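Local coordinates for protein bifunctional autolysin (Staphylococcus aureus subsp. aureus Mu50, PDB 6FXO) that probably hydrolyses the glycan strands of bacterial peptidoglycan as an endo-acting N-acetylglucosaminidase of glycoside hydrolase family 73, at residues 73-79 and 91-96; 142-146 and 160-165; 186-192 and 207-211; 61-66 and 234-240. All coordinates share one frame; numbering follows the deposited sequence.

Contact 1 of 4, residues 73-79 and 91-96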
# COMPACT_ATOMS: atom_id res chain seq x y z
N ILE A 73 16.25 -3.06 2.53
CA ILE A 73 16.53 -3.87 1.34
C ILE A 73 17.73 -3.26 0.62
O ILE A 73 17.86 -2.05 0.56
CB ILE A 73 15.26 -4.06 0.46
CG1 ILE A 73 14.06 -4.40 1.37
CG2 ILE A 73 15.47 -5.21 -0.54
CD1 ILE A 73 12.75 -4.63 0.63
N SER A 74 18.62 -4.10 0.08
CA SER A 74 19.76 -3.48 -0.60
C SER A 74 19.34 -2.62 -1.80
O SER A 74 18.44 -3.01 -2.54
CB SER A 74 20.74 -4.57 -1.05
OG SER A 74 21.37 -4.28 -2.29
N ILE A 75 20.00 -1.44 -1.97
CA ILE A 75 19.69 -0.57 -3.07
C ILE A 75 19.99 -1.30 -4.39
O ILE A 75 19.34 -1.03 -5.39
CB ILE A 75 20.50 0.73 -2.89
CG1 ILE A 75 20.06 1.44 -1.59
CG2 ILE A 75 20.35 1.63 -4.10
CD1 ILE A 75 20.83 2.72 -1.26
N ASP A 76 20.98 -2.22 -4.38
CA ASP A 76 21.30 -2.93 -5.61
C ASP A 76 20.17 -3.84 -6.01
O ASP A 76 19.87 -3.99 -7.20
CB ASP A 76 22.53 -3.84 -5.45
CG ASP A 76 23.81 -3.33 -6.06
OD1 ASP A 76 24.85 -3.37 -5.37
OD2 ASP A 76 23.77 -2.85 -7.21
N LYS A 77 19.56 -4.47 -5.01
CA LYS A 77 18.45 -5.37 -5.23
C LYS A 77 17.29 -4.62 -5.79
O LYS A 77 16.54 -5.16 -6.62
CB LYS A 77 18.06 -6.10 -3.91
CG LYS A 77 18.58 -7.54 -3.79
CD LYS A 77 18.23 -8.19 -2.44
CE LYS A 77 17.98 -9.67 -2.56
NZ LYS A 77 19.11 -10.61 -2.49
N ILE A 78 17.16 -3.34 -5.37
CA ILE A 78 16.05 -2.58 -5.89
C ILE A 78 16.27 -2.28 -7.34
O ILE A 78 15.37 -2.50 -8.14
CB ILE A 78 15.79 -1.32 -5.03
CG1 ILE A 78 14.95 -1.64 -3.79
CG2 ILE A 78 15.06 -0.30 -5.84
CD1 ILE A 78 15.35 -2.85 -2.98
N ASN A 79 17.46 -1.80 -7.69
CA ASN A 79 17.66 -1.51 -9.11
C ASN A 79 17.55 -2.75 -9.96
O ASN A 79 17.11 -2.65 -11.10
CB ASN A 79 18.97 -0.83 -9.39
CG ASN A 79 19.02 0.52 -8.78
OD1 ASN A 79 18.29 1.42 -9.18
ND2 ASN A 79 19.86 0.76 -7.81
N GLN A 91 17.75 4.40 -9.51
CA GLN A 91 17.33 5.13 -8.31
C GLN A 91 16.65 4.40 -7.20
O GLN A 91 15.70 4.91 -6.61
CB GLN A 91 16.57 6.46 -8.63
CG GLN A 91 15.50 6.50 -9.74
CD GLN A 91 16.04 6.96 -11.08
OE1 GLN A 91 16.45 6.16 -11.93
NE2 GLN A 91 16.07 8.27 -11.28
N GLY A 92 17.13 3.21 -6.89
CA GLY A 92 16.50 2.49 -5.80
C GLY A 92 17.07 3.19 -4.58
O GLY A 92 16.60 3.04 -3.46
N ALA A 93 18.10 3.98 -4.85
CA ALA A 93 18.83 4.76 -3.91
C ALA A 93 17.98 5.92 -3.57
O ALA A 93 17.88 6.27 -2.40
CB ALA A 93 20.11 5.24 -4.55
N ALA A 94 17.38 6.53 -4.59
CA ALA A 94 16.54 7.67 -4.26
C ALA A 94 15.39 7.14 -3.44
O ALA A 94 14.87 7.82 -2.55
CB ALA A 94 16.03 8.33 -5.53
N PHE A 95 15.00 5.90 -3.74
CA PHE A 95 13.91 5.28 -3.02
C PHE A 95 14.27 4.87 -1.63
O PHE A 95 13.46 5.06 -0.72
CB PHE A 95 13.31 4.06 -3.78
CG PHE A 95 12.17 4.35 -4.73
CD1 PHE A 95 10.90 4.69 -4.26
CD2 PHE A 95 12.36 4.31 -6.10
CE1 PHE A 95 9.88 5.00 -5.13
CE2 PHE A 95 11.33 4.61 -6.98
CZ PHE A 95 10.10 4.95 -6.49
N ASN A 96 15.50 4.32 -1.42
CA ASN A 96 15.80 3.93 -0.06
C ASN A 96 15.82 5.16 0.79
O ASN A 96 15.49 5.17 1.98
CB ASN A 96 17.14 3.21 -0.04
CG ASN A 96 17.29 2.31 1.14
OD1 ASN A 96 17.91 2.73 2.12
ND2 ASN A 96 16.75 1.06 1.13
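Ile75 and Asn79, one turn apart on the first of two helices, both reach the first turn or so of helix 92-102, Asn79 at its very start. The bond from CA to CB of Ile75 points toward that helix, and the two branches leaving CB divide the work. CG2, placed anti to the backbone N, lies over the first turn, with Ile75 CG2 3.3 Å from Ala93 N and the Ala93 CB methyl also touching it. CG1 turns the other way, and Ile75 CG1 sits 3.7 Å from Asn96 CB. At the tip, Ile75 CD1 bridges the two, lying 3.9 Å from both Ala93 CA and Asn96 CB. A branched isoleucine thus covers a full turn of its neighbour, and the small Ala93 lets it come close.

Asn79 adds a polar link. Gly92 N donates to Asn79 OD1 at 3.1 Å, from above the carbonyl plane and at a bent N-H...O angle of 139°, giving a first-turn N-H an acceptor from another helix. Gly92, without a side chain, suits the place where the backbones come nearest, its CA being 5.1 Å from Ile78 CA. Ser74 N-caps its own helix, Ser74 OG accepting from Lys77 N.

The short helix axes cross at 126°, 8.7 Å apart. Beyond them Ile73 and Phe95 pack on helix 106-116; Phe95 also touches helix 172-180, as does Ala94.

Contact 2 of 4, residues 142-146 and 160-165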
# COMPACT_ATOMS: atom_id res chain seq x y z
N LYS A 142 12.32 19.13 -19.00
CA LYS A 142 11.23 18.55 -18.23
C LYS A 142 11.35 18.37 -16.73
O LYS A 142 12.38 17.94 -16.21
CB LYS A 142 11.00 17.14 -18.81
CG LYS A 142 12.27 16.47 -19.44
CD LYS A 142 13.10 15.54 -18.48
CE LYS A 142 14.22 14.74 -19.15
NZ LYS A 142 15.06 13.90 -18.20
N TYR A 143 10.22 18.65 -16.06
CA TYR A 143 10.04 18.56 -14.61
C TYR A 143 9.26 17.18 -14.47
O TYR A 143 8.61 16.79 -15.43
CB TYR A 143 9.32 19.85 -14.13
CG TYR A 143 10.15 21.11 -14.33
CD1 TYR A 143 10.27 21.73 -15.58
CD2 TYR A 143 10.84 21.70 -13.27
CE1 TYR A 143 11.03 22.88 -15.76
CE2 TYR A 143 11.61 22.85 -13.44
CZ TYR A 143 11.70 23.44 -14.69
OH TYR A 143 12.47 24.57 -14.86
N HIS A 144 9.34 16.47 -13.31
CA HIS A 144 8.68 15.15 -13.06
C HIS A 144 7.70 14.91 -11.89
O HIS A 144 7.66 15.67 -10.94
CB HIS A 144 9.83 14.14 -12.93
CG HIS A 144 10.75 14.09 -14.08
ND1 HIS A 144 10.65 13.11 -15.07
CD2 HIS A 144 11.78 14.89 -14.44
CE1 HIS A 144 11.59 13.34 -15.97
NE2 HIS A 144 12.28 14.40 -15.62
N ASN A 145 6.94 13.77 -11.96
CA ASN A 145 5.99 13.44 -10.92
C ASN A 145 5.77 11.97 -10.83
O ASN A 145 4.98 11.43 -11.62
CB ASN A 145 4.66 14.00 -11.25
CG ASN A 145 3.97 14.51 -10.05
OD1 ASN A 145 3.78 13.80 -9.05
ND2 ASN A 145 3.51 15.69 -10.12
N VAL A 146 6.45 11.31 -9.92
CA VAL A 146 6.18 9.88 -9.91
C VAL A 146 5.04 9.46 -8.96
O VAL A 146 4.74 8.26 -8.86
CB VAL A 146 7.49 9.11 -9.65
CG1 VAL A 146 8.53 9.48 -10.70
CG2 VAL A 146 8.01 9.40 -8.25
N GLY A 160 -0.28 18.77 -12.72
CA GLY A 160 0.73 18.03 -11.99
C GLY A 160 2.11 18.43 -12.45
O GLY A 160 3.04 18.44 -11.65
N ILE A 161 2.25 18.78 -13.75
CA ILE A 161 3.57 19.17 -14.25
C ILE A 161 3.96 20.46 -13.54
O ILE A 161 5.13 20.71 -13.26
CB ILE A 161 3.51 19.34 -15.79
CG1 ILE A 161 3.48 17.97 -16.48
CG2 ILE A 161 4.66 20.21 -16.30
CD1 ILE A 161 4.76 17.15 -16.32
N LYS A 162 2.93 21.25 -13.26
CA LYS A 162 2.96 22.54 -12.60
C LYS A 162 3.43 22.47 -11.16
O LYS A 162 4.09 23.39 -10.67
CB LYS A 162 1.53 23.12 -12.63
CG LYS A 162 1.37 24.63 -12.70
CD LYS A 162 -0.12 24.98 -12.62
CE LYS A 162 -0.44 26.45 -12.66
NZ LYS A 162 -1.90 26.71 -12.54
N TYR A 163 3.11 21.37 -10.49
CA TYR A 163 3.50 21.18 -9.10
C TYR A 163 4.94 20.78 -9.08
O TYR A 163 5.73 21.29 -8.29
CB TYR A 163 2.64 20.08 -8.47
CG TYR A 163 2.66 20.10 -6.96
CD1 TYR A 163 1.57 20.55 -6.24
CD2 TYR A 163 3.77 19.64 -6.26
CE1 TYR A 163 1.58 20.55 -4.85
CE2 TYR A 163 3.79 19.64 -4.87
CZ TYR A 163 2.69 20.09 -4.17
OH TYR A 163 2.71 20.08 -2.80
N ALA A 164 5.26 19.86 -9.96
CA ALA A 164 6.61 19.36 -10.09
C ALA A 164 7.54 20.46 -10.51
O ALA A 164 8.69 20.47 -10.10
CB ALA A 164 6.64 18.24 -11.11
N LYS A 165 7.04 21.39 -11.34
CA LYS A 165 7.92 22.46 -11.75
C LYS A 165 8.22 23.37 -10.57
O LYS A 165 9.34 23.85 -10.41
CB LYS A 165 7.27 23.29 -12.89
CG LYS A 165 8.24 24.04 -13.80
CD LYS A 165 7.69 25.41 -14.24
CE LYS A 165 8.40 26.03 -15.44
NZ LYS A 165 7.56 25.99 -16.68
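Two first torsions bring Lys165 over a face of Tyr143. In Tyr143 the ring carbon CG lies anti to the carbonyl carbon (chi1 -65°), which carries the ring out over the last turn of helix segment 160-165. In Lys165, CG swings roughly anti to the backbone N (chi1 -155°) and so comes to rest squarely above that ring. Lys165 CG is 3.3 Å from the centroid of the Tyr143 ring and only 2° off its normal, a CH-pi contact centred on the face. The backbone joins in, with Tyr143 CD2 3.4 Å from Lys165 CA, and farther out Lys165 CE passes 4.1 Å from Tyr143 CE1. A long lysine suits this place: its aliphatic part covers an aromatic face at the surface of the protein, while the ammonium group lies beyond.

Ala164 and Gly160, small residues, let the loop backbone come close; Tyr143 CB meets Ala164 CB at 4.3 Å. Separately, Ile161 CD1 reaches to 4.0 Å from Tyr143 O. Asn145 gives the polar contact: its ND2 makes a weak hydrogen bond of 3.2 Å to Gly160 O, a carbonyl that also accepts the helical bond from Ala164 N. The other end of this buried amide is used as well, since Asn145 OD1 accepts from Ile149 N.

The loop 142-146 lies between helix 158-166 and helix 172-180, touching both. His144 turns its side chain away from helix 158-166, packs on Val172 and Ala175 of helix 172-180, and is hydrogen-bonded through ND1 to Ala125 O of helix 123-126.

Contact 3 of 4, residues 186-192 and 207-211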
# COMPACT_ATOMS: atom_id res chain seq x y z
N SER A 186 -1.84 10.09 5.42
CA SER A 186 -3.24 9.85 5.68
C SER A 186 -3.62 8.48 6.14
O SER A 186 -4.68 8.32 6.76
CB SER A 186 -4.09 10.25 4.47
OG SER A 186 -4.99 11.29 4.82
N TYR A 187 -2.80 7.47 5.85
CA TYR A 187 -3.25 6.19 6.33
C TYR A 187 -2.26 5.51 7.23
O TYR A 187 -2.57 5.21 8.38
CB TYR A 187 -3.70 5.31 5.14
CG TYR A 187 -5.15 5.52 4.77
CD1 TYR A 187 -5.52 6.45 3.80
CD2 TYR A 187 -6.16 4.82 5.40
CE1 TYR A 187 -6.85 6.67 3.48
CE2 TYR A 187 -7.50 5.03 5.09
CZ TYR A 187 -7.84 5.95 4.13
OH TYR A 187 -9.17 6.14 3.83
N VAL A 188 -1.06 5.31 6.72
CA VAL A 188 0.01 4.66 7.46
C VAL A 188 0.42 5.44 8.71
O VAL A 188 0.78 4.82 9.71
CB VAL A 188 1.17 4.46 6.43
CG1 VAL A 188 2.34 3.68 7.02
CG2 VAL A 188 0.64 3.76 5.17
N LYS A 189 0.36 6.79 8.67
CA LYS A 189 0.71 7.62 9.81
C LYS A 189 -0.34 7.99 10.84
O LYS A 189 -0.03 8.58 11.87
CB LYS A 189 1.62 8.81 9.36
CG LYS A 189 2.88 8.42 8.51
CD LYS A 189 3.73 7.21 9.01
CE LYS A 189 5.06 7.58 9.65
NZ LYS A 189 5.98 6.40 9.90
N ALA A 190 -1.59 7.60 10.56
CA ALA A 190 -2.75 7.86 11.41
C ALA A 190 -3.06 6.56 12.12
O ALA A 190 -4.14 6.35 12.66
CB ALA A 190 -3.93 8.29 10.57
N GLY A 191 -2.09 5.69 12.08
CA GLY A 191 -2.20 4.37 12.70
C GLY A 191 -2.65 3.17 11.87
O GLY A 191 -2.60 2.02 12.35
N GLN A 192 -3.11 3.38 10.64
CA GLN A 192 -3.50 2.17 9.94
C GLN A 192 -2.28 1.72 9.15
O GLN A 192 -2.18 2.01 7.96
CB GLN A 192 -4.73 2.47 9.10
CG GLN A 192 -5.93 2.47 10.02
CD GLN A 192 -7.17 3.09 9.42
OE1 GLN A 192 -7.36 4.31 9.50
NE2 GLN A 192 -8.04 2.25 8.84
N THR A 207 -14.53 2.54 11.26
CA THR A 207 -14.01 3.88 11.14
C THR A 207 -12.79 3.97 10.27
O THR A 207 -11.96 3.07 10.23
CB THR A 207 -13.76 4.46 12.54
OG1 THR A 207 -14.98 4.38 13.29
CG2 THR A 207 -13.28 5.90 12.50
N HIS A 208 -12.72 5.06 9.55
CA HIS A 208 -11.66 5.41 8.62
C HIS A 208 -11.20 4.30 7.66
O HIS A 208 -10.02 4.24 7.28
CB HIS A 208 -10.47 6.04 9.35
CG HIS A 208 -9.80 7.07 8.50
ND1 HIS A 208 -8.52 6.88 8.01
CD2 HIS A 208 -10.29 8.19 7.91
CE1 HIS A 208 -8.26 7.86 7.14
NE2 HIS A 208 -9.32 8.66 7.07
N GLN A 209 -12.12 3.42 7.27
CA GLN A 209 -11.74 2.35 6.36
C GLN A 209 -11.50 2.73 4.90
O GLN A 209 -12.22 3.54 4.32
CB GLN A 209 -12.70 1.17 6.49
CG GLN A 209 -12.92 0.82 7.95
CD GLN A 209 -13.86 -0.35 8.07
OE1 GLN A 209 -14.78 -0.55 7.26
NE2 GLN A 209 -13.67 -1.14 9.07
N TYR A 210 -10.50 2.10 4.31
CA TYR A 210 -10.15 2.35 2.93
C TYR A 210 -11.10 1.97 1.79
O TYR A 210 -11.03 2.65 0.80
CB TYR A 210 -8.77 1.74 2.64
CG TYR A 210 -7.96 2.49 1.62
CD1 TYR A 210 -8.08 2.23 0.26
CD2 TYR A 210 -7.03 3.44 2.02
CE1 TYR A 210 -7.30 2.89 -0.66
CE2 TYR A 210 -6.24 4.11 1.08
CZ TYR A 210 -6.39 3.83 -0.26
OH TYR A 210 -5.63 4.47 -1.22
N ALA A 211 -11.98 0.92 1.88
CA ALA A 211 -12.84 0.61 0.76
C ALA A 211 -13.89 -0.38 1.17
O ALA A 211 -13.74 -1.05 2.20
CB ALA A 211 -12.03 0.04 -0.40
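Tyr187 is held between two rings of one short segment, His208 over one face and Tyr210 over the other. The His208 ring makes an offset stack, with its centroid 4.7 Å from that of Tyr187, the planes 26° apart and His208 CE1 placed toward the rim. Tyr210 comes edge-on instead, with planes at 60° and centroids 4.6 Å apart. Its CD2 lies over the middle of the Tyr187 ring, and Tyr210 CD2 approaches Tyr187 CZ to 3.4 Å. An aromatic ring suits the centre, having two flat faces, and the Tyr187 hydroxyl reaches over the face of His208.

Gln192 grips His208 with both ends of its amide, one at the ring and one at the backbone. His208 ND1 donates to Gln192 OE1 at 3.2 Å, the acceptor lying in the imidazole plane, while Gln192 NE2 donates to His208 O, also at 3.2 Å, from well above that carbonyl plane. The chain, extended beyond CG (chi2 165°), gives the amide this reach. Gln192 NE2 also bonds to Lys197 O, so the buried amide is well used.

Residues 186-192 make a type I turn from Tyr187 to Ala190, then Gly191 at a positive phi that suits glycine. Tyr210 further stacks on Trp216. The result is an aromatic cluster at the surface of this family 73 domain, joining the two loops that flank helix 195-200.

Contact 4 of 4, residues 61-66 and 234-240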
# COMPACT_ATOMS: atom_id res chain seq x y z
N LYS A 61 -0.55 -13.30 4.23
CA LYS A 61 -0.02 -12.64 5.43
C LYS A 61 0.56 -11.24 5.13
O LYS A 61 0.77 -10.50 6.05
CB LYS A 61 1.02 -13.48 6.21
CG LYS A 61 2.25 -14.00 5.41
CD LYS A 61 3.10 -15.00 6.27
CE LYS A 61 4.39 -15.49 5.61
NZ LYS A 61 5.18 -16.48 6.44
N TYR A 62 0.77 -10.86 3.84
CA TYR A 62 1.32 -9.54 3.61
C TYR A 62 0.45 -8.38 4.03
O TYR A 62 0.97 -7.27 4.07
CB TYR A 62 2.12 -9.42 2.25
CG TYR A 62 3.50 -10.07 2.29
CD1 TYR A 62 3.64 -11.45 2.27
CD2 TYR A 62 4.66 -9.31 2.41
CE1 TYR A 62 4.88 -12.06 2.39
CE2 TYR A 62 5.95 -9.91 2.53
CZ TYR A 62 6.04 -11.27 2.51
OH TYR A 62 7.28 -11.85 2.50
N GLN A 63 -0.88 -8.64 4.34
CA GLN A 63 -1.78 -7.58 4.76
C GLN A 63 -1.39 -7.15 6.17
O GLN A 63 -1.83 -6.11 6.63
CB GLN A 63 -3.27 -7.96 4.67
CG GLN A 63 -3.79 -9.09 5.55
CD GLN A 63 -5.08 -9.54 4.87
OE1 GLN A 63 -6.18 -8.86 5.03
NE2 GLN A 63 -4.95 -10.68 4.06
N PHE A 64 -0.67 -8.01 6.85
CA PHE A 64 -0.19 -7.73 8.21
C PHE A 64 1.25 -7.17 8.21
O PHE A 64 1.81 -6.91 9.28
CB PHE A 64 -0.33 -8.90 9.14
CG PHE A 64 -1.64 -9.63 9.06
CD1 PHE A 64 -2.86 -9.00 9.45
CD2 PHE A 64 -1.69 -10.92 8.58
CE1 PHE A 64 -4.02 -9.66 9.32
CE2 PHE A 64 -2.91 -11.58 8.47
CZ PHE A 64 -4.06 -10.95 8.83
N LEU A 65 1.88 -7.06 7.03
CA LEU A 65 3.23 -6.51 7.00
C LEU A 65 3.17 -5.00 7.45
O LEU A 65 2.30 -4.28 6.97
CB LEU A 65 3.85 -6.58 5.56
CG LEU A 65 5.21 -5.94 5.32
CD1 LEU A 65 6.40 -6.92 5.78
CD2 LEU A 65 5.38 -5.41 3.86
N ARG A 66 4.08 -4.52 8.30
CA ARG A 66 4.03 -3.12 8.68
C ARG A 66 4.72 -2.21 7.65
O ARG A 66 5.90 -2.29 7.38
CB ARG A 66 4.66 -2.89 10.09
CG ARG A 66 3.92 -3.50 11.29
CD ARG A 66 2.76 -2.65 11.90
NE ARG A 66 3.29 -1.44 12.52
CZ ARG A 66 3.46 -1.23 13.83
NH1 ARG A 66 3.14 -2.17 14.70
NH2 ARG A 66 4.00 -0.10 14.25
N VAL A 234 11.82 -10.98 1.28
CA VAL A 234 10.66 -11.39 2.08
C VAL A 234 10.46 -10.37 3.26
O VAL A 234 11.42 -9.73 3.69
CB VAL A 234 10.92 -12.82 2.64
CG1 VAL A 234 9.77 -13.28 3.52
CG2 VAL A 234 11.16 -13.82 1.51
N GLY A 235 9.20 -10.20 3.75
CA GLY A 235 8.95 -9.28 4.86
C GLY A 235 9.46 -9.74 6.21
O GLY A 235 9.54 -10.93 6.47
N LYS A 236 9.75 -8.83 7.05
CA LYS A 236 10.24 -9.12 8.38
C LYS A 236 9.45 -8.60 9.55
O LYS A 236 9.63 -9.12 10.64
CB LYS A 236 11.68 -8.57 8.51
CG LYS A 236 12.78 -9.47 7.94
CD LYS A 236 13.56 -8.74 6.84
CE LYS A 236 14.79 -9.48 6.37
NZ LYS A 236 15.39 -8.85 5.15
N TYR A 237 8.60 -7.59 9.35
CA TYR A 237 7.82 -7.04 10.44
C TYR A 237 6.37 -7.18 10.18
O TYR A 237 5.81 -6.58 9.22
CB TYR A 237 8.22 -5.58 10.77
CG TYR A 237 9.71 -5.39 10.99
CD1 TYR A 237 10.29 -5.62 12.23
CD2 TYR A 237 10.54 -4.98 9.95
CE1 TYR A 237 11.65 -5.47 12.43
CE2 TYR A 237 11.90 -4.82 10.15
CZ TYR A 237 12.46 -5.06 11.39
OH TYR A 237 13.81 -4.91 11.58
N PHE A 238 5.75 -7.99 11.05
CA PHE A 238 4.31 -8.20 10.85
C PHE A 238 3.50 -7.88 12.07
O PHE A 238 4.02 -7.84 13.17
CB PHE A 238 4.11 -9.65 10.33
CG PHE A 238 4.73 -9.99 9.00
CD1 PHE A 238 6.11 -10.30 8.90
CD2 PHE A 238 3.97 -10.10 7.85
CE1 PHE A 238 6.68 -10.71 7.69
CE2 PHE A 238 4.53 -10.52 6.63
CZ PHE A 238 5.89 -10.82 6.56
N ASP A 239 2.16 -7.68 11.87
CA ASP A 239 1.26 -7.32 12.99
C ASP A 239 -0.10 -7.90 12.70
O ASP A 239 -0.80 -7.39 11.85
CB ASP A 239 1.12 -5.78 12.98
CG ASP A 239 0.54 -5.09 14.21
OD1 ASP A 239 -0.36 -5.67 14.85
OD2 ASP A 239 0.89 -3.91 14.44
N ILE A 240 -0.46 -8.95 13.44
CA ILE A 240 -1.68 -9.68 13.35
C ILE A 240 -2.71 -9.50 14.49
O ILE A 240 -2.45 -9.81 15.65
CB ILE A 240 -1.27 -11.17 13.16
CG1 ILE A 240 -0.23 -11.33 12.01
CG2 ILE A 240 -2.48 -12.06 12.91
CD1 ILE A 240 0.38 -12.75 11.90
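Leu65 and Phe238 face each other as a single beta bridge, and backbone hydrogen bonds hold it on both flanks: Asp239 N donates to Phe64 O at 2.7 Å, and Arg66 N to Tyr237 O at 2.8 Å, as in an antiparallel non-hydrogen-bonded pair. A third bond involves a side chain, Gly235 N pointing almost straight (170°) at Tyr62 OH, 2.8 Å away. Glycine suits this spot, its CA lying close against Leu65 CD1 and the Tyr62 ring.

Apolar contacts lie on the side of the strand carrying Phe238 and Ile240. The Phe238 ring presents its edge to the face of Tyr62, with centroids 5.4 Å apart and planes at 75°, while Leu65 CD1 lies over a face of Phe238. Phe64 CG meets Ile240 CG1 at 3.7 Å.

The charged pair lies at the other side. Arg66, bent at chi2 and chi3, brings NH1 to within 2.9 Å of Asp239 OD2, on the carboxylate's anti side. Lys197 gives Asp239 OD2 a second salt bridge, and Asp68 pairs with Arg66 NE.

Strand 4-9 pairs with the other edge of strand 237-242. The chemistry implies a backbone-set register, one buried apolar side and charges that probably keep Asp239 anionic.

Contact 4 is the most extensive and joins the most distant parts of the chain, segments 168 residues apart, mixing a single beta bridge, rings and ions; most of its touching residues are buried. Contact 3 lies at the surface and relies on stacked rings plus an amide. Contacts 1, 2 and 4 are partly buried; contact 1 joins two helices through aliphatic branches, contact 2 lays a loop on a helix through a lysine-tyrosine contact. Contacts 1 and 2 both use an asparagine side chain against backbone polar groups and both adjoin helix 172-180, though their centres are about 22 Å apart. Contacts 3 and 4 share Lys197, whose carbonyl serves 186-192 and whose ammonium serves 234-240.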